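Local structure of type II restriction enzyme MspI (Moraxella sp., 1SA3) at residues F42-I45 against E46-K49; Q58-D61 against I62-L66; L147-L150 against I151-H154; S227-I230 against A231-S234. The protein recognizes the double-stranded DNA sequence 5'-CCGG-3' and cleaves it after the first cytosine, leaving fragments with 5'-terminal phosphates. All coordinates share one frame; numbering follows the deposited sequence.

Contact 1: residues F42-I45 against E46-K49; sequences FKDI and ESLK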
loop_
_atom_site.group_PDB
_atom_site.type_symbol
_atom_site.label_atom_id
_atom_site.label_comp_id
_atom_site.label_asym_id
_atom_site.label_seq_id
_atom_site.Cartn_x
_atom_site.Cartn_y
_atom_site.Cartn_z
ATOM N N PHE E 42 -12.141 12.894 -4.669
ATOM C CA PHE E 42 -11.200 14.005 -4.816
ATOM C C PHE E 42 -11.052 14.490 -6.257
ATOM O O PHE E 42 -9.986 14.965 -6.654
ATOM C CB PHE E 42 -9.815 13.597 -4.280
ATOM C CG PHE E 42 -9.778 13.395 -2.789
ATOM C CD1 PHE E 42 -10.239 12.212 -2.222
ATOM C CD2 PHE E 42 -9.321 14.409 -1.949
ATOM C CE1 PHE E 42 -10.250 12.036 -0.845
ATOM C CE2 PHE E 42 -9.324 14.250 -0.561
ATOM C CZ PHE E 42 -9.790 13.060 -0.004
ATOM N N LYS E 43 -12.126 14.388 -7.030
ATOM C CA LYS E 43 -12.113 14.788 -8.435
ATOM C C LYS E 43 -11.899 16.283 -8.626
ATOM O O LYS E 43 -11.137 16.699 -9.498
ATOM C CB LYS E 43 -13.427 14.368 -9.104
ATOM C CG LYS E 43 -13.448 14.564 -10.610
ATOM C CD LYS E 43 -14.797 14.155 -11.182
ATOM C CE LYS E 43 -14.740 14.062 -12.697
ATOM N NZ LYS E 43 -13.739 13.045 -13.124
ATOM N N ASP E 44 -12.585 17.080 -7.817
ATOM C CA ASP E 44 -12.476 18.531 -7.883
ATOM C C ASP E 44 -12.875 19.148 -6.554
ATOM O O ASP E 44 -13.358 18.460 -5.658
ATOM C CB ASP E 44 -13.357 19.074 -9.010
ATOM C CG ASP E 44 -14.731 18.440 -9.025
ATOM O OD1 ASP E 44 -15.186 18.065 -10.120
ATOM O OD2 ASP E 44 -15.347 18.316 -7.947
ATOM N N ILE E 45 -12.668 20.450 -6.418
ATOM C CA ILE E 45 -13.001 21.116 -5.175
ATOM C C ILE E 45 -14.493 20.981 -4.855
ATOM O O ILE E 45 -14.876 20.890 -3.693
ATOM C CB ILE E 45 -12.592 22.602 -5.220
ATOM C CG1 ILE E 45 -12.769 23.228 -3.835
ATOM C CG2 ILE E 45 -13.397 23.341 -6.281
ATOM C CD1 ILE E 45 -11.873 22.633 -2.771
ATOM N N GLU E 46 -15.335 20.953 -5.883
ATOM C CA GLU E 46 -16.772 20.804 -5.646
ATOM C C GLU E 46 -17.057 19.448 -4.986
ATOM O O GLU E 46 -17.781 19.366 -3.994
ATOM C CB GLU E 46 -17.554 20.901 -6.961
ATOM C CG GLU E 46 -17.702 22.301 -7.544
ATOM C CD GLU E 46 -16.386 22.911 -7.993
ATOM O OE1 GLU E 46 -15.513 22.161 -8.490
ATOM O OE2 GLU E 46 -16.236 24.147 -7.862
ATOM N N SER E 47 -16.479 18.384 -5.541
ATOM C CA SER E 47 -16.691 17.039 -5.002
ATOM C C SER E 47 -16.168 16.915 -3.577
ATOM O O SER E 47 -16.839 16.379 -2.703
ATOM C CB SER E 47 -15.990 15.993 -5.880
ATOM O OG SER E 47 -16.571 15.921 -7.173
ATOM N N LEU E 48 -14.957 17.406 -3.339
ATOM C CA LEU E 48 -14.383 17.305 -2.006
ATOM C C LEU E 48 -15.222 18.039 -0.967
ATOM O O LEU E 48 -15.479 17.504 0.111
ATOM C CB LEU E 48 -12.945 17.837 -2.001
ATOM C CG LEU E 48 -12.213 17.731 -0.657
ATOM C CD1 LEU E 48 -12.305 16.312 -0.107
ATOM C CD2 LEU E 48 -10.755 18.130 -0.865
ATOM N N LYS E 49 -15.651 19.258 -1.271
ATOM C CA LYS E 49 -16.472 19.995 -0.310
ATOM C C LYS E 49 -17.802 19.263 -0.085
ATOM O O LYS E 49 -18.345 19.240 1.024
ATOM C CB LYS E 49 -16.749 21.407 -0.819
ATOM C CG LYS E 49 -15.536 22.312 -0.858
ATOM C CD LYS E 49 -15.950 23.707 -1.315
ATOM C CE LYS E 49 -14.825 24.709 -1.159
ATOM N NZ LYS E 49 -15.309 26.092 -1.413
#

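Contact 2: residues Q58-D61 against I62-L66; sequences QEKD and ISSKL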
loop_
_atom_site.group_PDB
_atom_site.type_symbol
_atom_site.label_atom_id
_atom_site.label_comp_id
_atom_site.label_asym_id
_atom_site.label_seq_id
_atom_site.Cartn_x
_atom_site.Cartn_y
_atom_site.Cartn_z
ATOM N N GLN E 58 -20.053 8.306 4.935
ATOM C CA GLN E 58 -19.009 7.376 4.520
ATOM C C GLN E 58 -17.899 8.086 3.759
ATOM O O GLN E 58 -16.726 7.937 4.095
ATOM C CB GLN E 58 -19.605 6.236 3.682
ATOM C CG GLN E 58 -18.588 5.174 3.242
ATOM C CD GLN E 58 -19.249 3.866 2.848
ATOM O OE1 GLN E 58 -19.861 3.195 3.678
ATOM N NE2 GLN E 58 -19.136 3.500 1.578
ATOM N N GLU E 59 -18.254 8.870 2.748
ATOM C CA GLU E 59 -17.227 9.576 1.997
ATOM C C GLU E 59 -16.531 10.615 2.875
ATOM O O GLU E 59 -15.375 10.962 2.637
ATOM C CB GLU E 59 -17.822 10.237 0.749
ATOM C CG GLU E 59 -18.139 9.242 -0.370
ATOM C CD GLU E 59 -19.435 8.466 -0.144
ATOM O OE1 GLU E 59 -19.540 7.320 -0.632
ATOM O OE2 GLU E 59 -20.357 9.004 0.504
ATOM N N LYS E 60 -17.232 11.112 3.891
ATOM C CA LYS E 60 -16.624 12.088 4.791
ATOM C C LYS E 60 -15.550 11.378 5.611
ATOM O O LYS E 60 -14.472 11.926 5.841
ATOM C CB LYS E 60 -17.650 12.707 5.743
ATOM C CG LYS E 60 -17.030 13.794 6.625
ATOM C CD LYS E 60 -17.966 14.306 7.716
ATOM C CE LYS E 60 -17.271 15.394 8.546
ATOM N NZ LYS E 60 -18.036 15.804 9.749
ATOM N N ASP E 61 -15.844 10.154 6.048
ATOM C CA ASP E 61 -14.877 9.382 6.827
ATOM C C ASP E 61 -13.636 9.111 5.981
ATOM O O ASP E 61 -12.515 9.245 6.454
ATOM C CB ASP E 61 -15.476 8.046 7.286
ATOM C CG ASP E 61 -14.480 7.193 8.066
ATOM O OD1 ASP E 61 -13.931 7.682 9.079
ATOM O OD2 ASP E 61 -14.236 6.026 7.676
ATOM N N ILE E 62 -13.852 8.732 4.726
ATOM C CA ILE E 62 -12.756 8.440 3.801
ATOM C C ILE E 62 -11.922 9.689 3.517
ATOM O O ILE E 62 -10.694 9.678 3.677
ATOM C CB ILE E 62 -13.313 7.870 2.478
ATOM C CG1 ILE E 62 -14.004 6.527 2.762
ATOM C CG2 ILE E 62 -12.188 7.727 1.444
ATOM C CD1 ILE E 62 -14.845 5.991 1.586
ATOM N N SER E 63 -12.584 10.775 3.119
ATOM C CA SER E 63 -11.872 12.010 2.829
ATOM C C SER E 63 -11.149 12.582 4.068
ATOM O O SER E 63 -10.015 13.058 3.961
ATOM C CB SER E 63 -12.832 13.043 2.214
ATOM O OG SER E 63 -13.917 13.344 3.074
ATOM N N SER E 64 -11.790 12.532 5.234
ATOM C CA SER E 64 -11.159 13.029 6.462
ATOM C C SER E 64 -9.922 12.201 6.827
ATOM O O SER E 64 -8.913 12.741 7.265
ATOM C CB SER E 64 -12.141 13.004 7.641
ATOM O OG SER E 64 -13.113 14.028 7.523
ATOM N N LYS E 65 -10.001 10.887 6.658
ATOM C CA LYS E 65 -8.855 10.039 6.963
ATOM C C LYS E 65 -7.698 10.373 6.022
ATOM O O LYS E 65 -6.534 10.337 6.419
ATOM C CB LYS E 65 -9.219 8.552 6.824
ATOM C CG LYS E 65 -9.999 7.980 8.001
ATOM C CD LYS E 65 -10.481 6.568 7.715
ATOM C CE LYS E 65 -11.224 6.000 8.919
ATOM N NZ LYS E 65 -11.844 4.673 8.651
ATOM N N LEU E 66 -8.010 10.692 4.772
ATOM C CA LEU E 66 -6.951 11.017 3.824
ATOM C C LEU E 66 -6.288 12.347 4.193
ATOM O O LEU E 66 -5.057 12.449 4.219
ATOM C CB LEU E 66 -7.501 11.058 2.392
ATOM C CG LEU E 66 -6.435 10.998 1.280
ATOM C CD1 LEU E 66 -6.997 10.267 0.053
ATOM C CD2 LEU E 66 -5.977 12.405 0.911
#

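Contact 3: residues L147-L150 against I151-H154; sequences LKEL and IRKH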
loop_
_atom_site.group_PDB
_atom_site.type_symbol
_atom_site.label_atom_id
_atom_site.label_comp_id
_atom_site.label_asym_id
_atom_site.label_seq_id
_atom_site.Cartn_x
_atom_site.Cartn_y
_atom_site.Cartn_z
ATOM N N LEU E 147 23.721 -11.963 6.243
ATOM C CA LEU E 147 22.373 -11.417 6.158
ATOM C C LEU E 147 21.787 -11.731 4.788
ATOM O O LEU E 147 20.700 -12.296 4.694
ATOM C CB LEU E 147 22.383 -9.902 6.389
ATOM C CG LEU E 147 21.024 -9.188 6.270
ATOM C CD1 LEU E 147 19.957 -9.940 7.056
ATOM C CD2 LEU E 147 21.160 -7.764 6.786
ATOM N N LYS E 148 22.502 -11.380 3.724
ATOM C CA LYS E 148 21.990 -11.656 2.386
ATOM C C LYS E 148 21.689 -13.143 2.184
ATOM O O LYS E 148 20.658 -13.499 1.621
ATOM C CB LYS E 148 22.969 -11.192 1.302
ATOM C CG LYS E 148 22.534 -11.601 -0.116
ATOM C CD LYS E 148 23.466 -11.092 -1.207
ATOM C CE LYS E 148 23.464 -9.569 -1.283
ATOM N NZ LYS E 148 24.260 -9.066 -2.436
ATOM N N GLU E 149 22.584 -14.012 2.642
ATOM C CA GLU E 149 22.373 -15.446 2.477
ATOM C C GLU E 149 21.189 -16.011 3.256
ATOM O O GLU E 149 20.536 -16.938 2.782
ATOM C CB GLU E 149 23.645 -16.221 2.830
ATOM C CG GLU E 149 24.787 -15.972 1.860
ATOM C CD GLU E 149 24.376 -16.130 0.404
ATOM O OE1 GLU E 149 23.710 -17.133 0.074
ATOM O OE2 GLU E 149 24.727 -15.260 -0.421
ATOM N N LEU E 150 20.901 -15.472 4.437
ATOM C CA LEU E 150 19.766 -15.966 5.212
ATOM C C LEU E 150 18.490 -15.545 4.480
ATOM O O LEU E 150 17.518 -16.305 4.401
ATOM C CB LEU E 150 19.797 -15.402 6.639
ATOM C CG LEU E 150 20.881 -16.007 7.550
ATOM C CD1 LEU E 150 21.018 -15.190 8.831
ATOM C CD2 LEU E 150 20.526 -17.451 7.877
ATOM N N ILE E 151 18.502 -14.334 3.932
ATOM C CA ILE E 151 17.346 -13.874 3.177
ATOM C C ILE E 151 17.209 -14.766 1.941
ATOM O O ILE E 151 16.106 -15.196 1.595
ATOM C CB ILE E 151 17.492 -12.401 2.739
ATOM C CG1 ILE E 151 17.532 -11.501 3.978
ATOM C CG2 ILE E 151 16.316 -12.012 1.826
ATOM C CD1 ILE E 151 17.849 -10.033 3.685
ATOM N N ARG E 152 18.331 -15.053 1.280
ATOM C CA ARG E 152 18.304 -15.898 0.089
ATOM C C ARG E 152 17.801 -17.298 0.427
ATOM O O ARG E 152 17.125 -17.925 -0.384
ATOM C CB ARG E 152 19.697 -16.009 -0.546
ATOM C CG ARG E 152 19.686 -16.603 -1.956
ATOM C CD ARG E 152 21.050 -17.147 -2.381
ATOM N NE ARG E 152 22.121 -16.162 -2.274
ATOM C CZ ARG E 152 22.230 -15.064 -3.019
ATOM N NH1 ARG E 152 21.328 -14.784 -3.947
ATOM N NH2 ARG E 152 23.256 -14.243 -2.837
ATOM N N LYS E 153 18.148 -17.795 1.612
ATOM C CA LYS E 153 17.708 -19.120 2.029
ATOM C C LYS E 153 16.188 -19.130 2.107
ATOM O O LYS E 153 15.542 -20.094 1.698
ATOM C CB LYS E 153 18.279 -19.491 3.399
ATOM C CG LYS E 153 17.786 -20.846 3.907
ATOM C CD LYS E 153 18.385 -21.209 5.262
ATOM C CE LYS E 153 17.855 -22.548 5.772
ATOM N NZ LYS E 153 18.082 -23.659 4.792
ATOM N N HIS E 154 15.629 -18.050 2.645
ATOM C CA HIS E 154 14.181 -17.921 2.774
ATOM C C HIS E 154 13.567 -17.935 1.374
ATOM O O HIS E 154 12.559 -18.602 1.129
ATOM C CB HIS E 154 13.835 -16.613 3.482
ATOM C CG HIS E 154 12.460 -16.592 4.076
ATOM N ND1 HIS E 154 11.317 -16.670 3.311
ATOM C CD2 HIS E 154 12.048 -16.522 5.365
ATOM C CE1 HIS E 154 10.260 -16.651 4.103
ATOM N NE2 HIS E 154 10.676 -16.560 5.354
#

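Contact 4: residues S227-I230 against A231-S234; sequences SDRI and AEGS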
loop_
_atom_site.group_PDB
_atom_site.type_symbol
_atom_site.label_atom_id
_atom_site.label_comp_id
_atom_site.label_asym_id
_atom_site.label_seq_id
_atom_site.Cartn_x
_atom_site.Cartn_y
_atom_site.Cartn_z
ATOM N N SER E 227 6.143 2.884 11.387
ATOM C CA SER E 227 6.078 2.805 12.845
ATOM C C SER E 227 5.189 1.649 13.274
ATOM O O SER E 227 5.535 0.905 14.193
ATOM C CB SER E 227 5.532 4.107 13.433
ATOM O OG SER E 227 6.414 5.185 13.173
ATOM N N ASP E 228 4.044 1.496 12.614
ATOM C CA ASP E 228 3.123 0.415 12.953
ATOM C C ASP E 228 3.768 -0.955 12.754
ATOM O O ASP E 228 3.656 -1.825 13.616
ATOM C CB ASP E 228 1.844 0.493 12.113
ATOM C CG ASP E 228 0.994 1.713 12.442
ATOM O OD1 ASP E 228 1.179 2.309 13.524
ATOM O OD2 ASP E 228 0.129 2.066 11.616
ATOM N N ARG E 229 4.428 -1.146 11.614
ATOM C CA ARG E 229 5.092 -2.415 11.317
ATOM C C ARG E 229 6.234 -2.675 12.313
ATOM O O ARG E 229 6.398 -3.800 12.788
ATOM C CB ARG E 229 5.653 -2.408 9.887
ATOM C CG ARG E 229 4.605 -2.259 8.784
ATOM C CD ARG E 229 3.719 -3.495 8.653
ATOM N NE ARG E 229 2.768 -3.632 9.753
ATOM C CZ ARG E 229 1.717 -2.841 9.941
ATOM N NH1 ARG E 229 1.471 -1.844 9.103
ATOM N NH2 ARG E 229 0.903 -3.049 10.967
ATOM N N ILE E 230 7.016 -1.638 12.618
ATOM C CA ILE E 230 8.136 -1.753 13.570
ATOM C C ILE E 230 7.615 -2.188 14.935
ATOM O O ILE E 230 8.215 -3.035 15.597
ATOM C CB ILE E 230 8.889 -0.403 13.757
ATOM C CG1 ILE E 230 9.636 -0.028 12.476
ATOM C CG2 ILE E 230 9.872 -0.504 14.931
ATOM C CD1 ILE E 230 10.756 -0.973 12.116
ATOM N N ALA E 231 6.499 -1.601 15.357
ATOM C CA ALA E 231 5.902 -1.951 16.647
ATOM C C ALA E 231 5.462 -3.414 16.628
ATOM O O ALA E 231 5.741 -4.173 17.559
ATOM C CB ALA E 231 4.705 -1.038 16.944
ATOM N N GLU E 232 4.778 -3.796 15.556
ATOM C CA GLU E 232 4.289 -5.157 15.385
ATOM C C GLU E 232 5.454 -6.146 15.359
ATOM O O GLU E 232 5.376 -7.230 15.935
ATOM C CB GLU E 232 3.500 -5.252 14.078
ATOM C CG GLU E 232 2.760 -6.557 13.878
ATOM C CD GLU E 232 2.112 -6.642 12.511
ATOM O OE1 GLU E 232 1.360 -5.710 12.147
ATOM O OE2 GLU E 232 2.354 -7.641 11.802
ATOM N N GLY E 233 6.533 -5.762 14.685
ATOM C CA GLY E 233 7.696 -6.624 14.590
ATOM C C GLY E 233 8.539 -6.687 15.849
ATOM O O GLY E 233 9.384 -7.572 15.983
ATOM N N SER E 234 8.317 -5.760 16.775
ATOM C CA SER E 234 9.085 -5.733 18.016
ATOM C C SER E 234 8.539 -6.670 19.092
ATOM O O SER E 234 9.253 -7.015 20.035
ATOM C CB SER E 234 9.151 -4.309 18.576
ATOM O OG SER E 234 9.934 -3.469 17.749
#

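Contact 1: residues F42-I45 against E46-K49
The carboxylate of D44 reaches forward over the first turn of helix 45-51 and takes two bonds from S47 on one oxygen. D44 OD2 accepts the S47 backbone N-H at 2.7 Å, a donor lying nearly in line with the C-O bond, while the hydroxyl S47 OG comes in at 2.8 Å to D44 OD2 from above the carboxylate plane, 39° out of it. CG of D44 stands between its own backbone N and carbonyl carbon (chi1 45°), which folds the short side chain forward onto the helix start. This is an N-cap: D44 closes an otherwise open amide of the first turn, and the positive end of the helix dipole would probably stabilise the negative charge of D44. Behind the cap the regular i to i+4 pattern begins, with L48 N bonded to D44 O at 3.0 Å and K49 N to I45 O.

E46 crosses both D44 and I45 at about a right angle; its carboxylate plane is turned 65° from that of D44, and I45 CG2 lies 3.3 Å from E46 OE1. The two acids carry like charges, with D44 OD2 and E46 OE1 3.9 Å apart. On a neighbouring flank the extended chain of K49 runs past I45, its CE 3.7 Å from I45 CG1.

F42, just past the end of helix 23-41, sends its ring obliquely to L48, whose CD1 lies 3.7 Å from F42 CE2. Both are buried: the ring also packs on I102 and F104 of strand 100-106, and L48 on V80 of strand 77-84.

Contact 2: residues Q58-D61 against I62-L66
D61 and K65, one helical turn apart on helix 57-69, are joined by a salt bridge in which K65 NZ lies 2.9 Å from D61 OD2. The ammonium meets that oxygen on its syn side, 15° out of the carboxylate plane. CG of D61 stands opposite the backbone N (chi1 178°), and the extended lysine chain crosses the carboxylate obliquely, bringing K65 CE to 3.2 Å from D61 OD1. K65 NZ has further partners on strand 213-221, a second salt bridge to D216 and a bond to V217 O, so the lysine ties helix to strand.

I62 takes the next flank. Its CG1 sits against the preceding turn, 3.3 Å from Q58 O, and its CD1 lies alongside Q58 CG, the two chains pointing the same way. Beyond them I62 packs on Y37, I38 and I41 of helix 23-41.

Backbone bonds link Q58 to I62, E59 to S63, K60 to S64 and D61 to K65; S63 OG also lies 2.8 Å from E59 O, and it bonds to N52. The whole is an amphipathic alpha-helix with an i to i+4 acid-lysine pair, wedged between helix 23-41 and the edge strand 213-221 of the five-stranded sheet.

Contact 3: residues L147-L150 against I151-H154
E149 and R152 form a salt bridge in which the arginine grips the carboxylate side-on with two nitrogens, one to each oxygen. R152 NE donates to E149 OE1 at 3.0 Å, and R152 NH2 to E149 OE2, also at 3.0 Å; a weak third bond runs from NE to OE2. Both acceptors lie close to the guanidinium plane, yet the two planar groups are 34° apart, so the carboxylate is twisted out of a flat fork. The glutamate chain is bent at chi2 (-50°), which brings its end back beside the arginine; the two side chains point the same way. E134 of helix 133-140 is shared by both cations, K148 NZ and R152 NH2, which are 5.3 Å apart; K148 NZ forms a salt bridge to D144 as well.

These groups line one flank of helix 146-157, an amphipathic helix held by i to i+4 backbone bonds, among them R152 N to K148 O at 2.8 Å and H154 N to L150 O at 3.1 Å.

Apolar packing occupies other flanks. L147 CD1 meets I151 CD1 at 4.0 Å, the chains lying obliquely to each other. L147 continues onto L171 and L174 of helix 165-175, while I151 rests on V133 and M258.

H154, on the DNA side, makes a T-shaped (edge-to-face) stack with W247 and packs on a phosphate.

Contact 4: residues S227-I230 against A231-S234
R229 and E232 lie side by side on helix 222-234, pointing the same way and joined by a salt bridge through a single carboxylate oxygen. R229 NH2 donates to E232 OE1 at 2.9 Å, and the oxygen sits near the guanidinium plane, met almost along its own C-O bond. R229 NE reaches the same atom only weakly, at 3.5 Å, and the two planar groups are turned 60° apart; this is a one-oxygen grip, not a paired fork. Bends at chi2 and chi3 curl the arginine back toward the glutamate. The pair is partly exposed, intermediate between the close backbone packing and the solvent side, and each partner has a further contact: the guanidinium forms a cation-pi pair with Y225, and E232 OE2 a salt bridge with K125.

The tight part is made by G233 and S234, which bond to the turn before. G233 N bonds to R229 O at 2.7 Å, and the buried glycine brings no side chain up against that carbonyl. S234 OG donates to I230 O at 2.8 Å; OG, beside its own backbone N (chi1 -68°), is turned back onto the carbonyl four residues earlier. I230 CG2 is a looser neighbour, 4.1 Å from S234 OG.

S227 and A231, both exposed, form the solvent side, where A231 CB rests against the carbonyl oxygens of the turn before, 3.5 Å from S227 O and 3.6 Å from D228 O. The helix follows directly after edge strand 213-221, to which D228 is tied by a salt bridge with K220, and its I230 and R229 side chains pack on I183 of helix 179-188.

How the contacts relate
From the N terminus the four contacts come in series, none nested in or crossing another, and each is a local turn that closes no long loop. Contact 1 marks the passage from helix 23-41 into helix 45-51, and contact 2 follows on helix 57-69. These two alone touch: the F42 ring packs on S63 and L66, and L48 on S63, joining both helices; contact 1 lies on strands 77-84 and 100-106, contact 2 on strand 213-221 at the other edge of the same sheet. Contact 3, across the chain's centre and about 48 Å from contact 1 between centres, joins helix 146-157 to helices 133-140 and 165-175. Contact 4 joins helix 222-234 to strand 213-221 and helix 179-188.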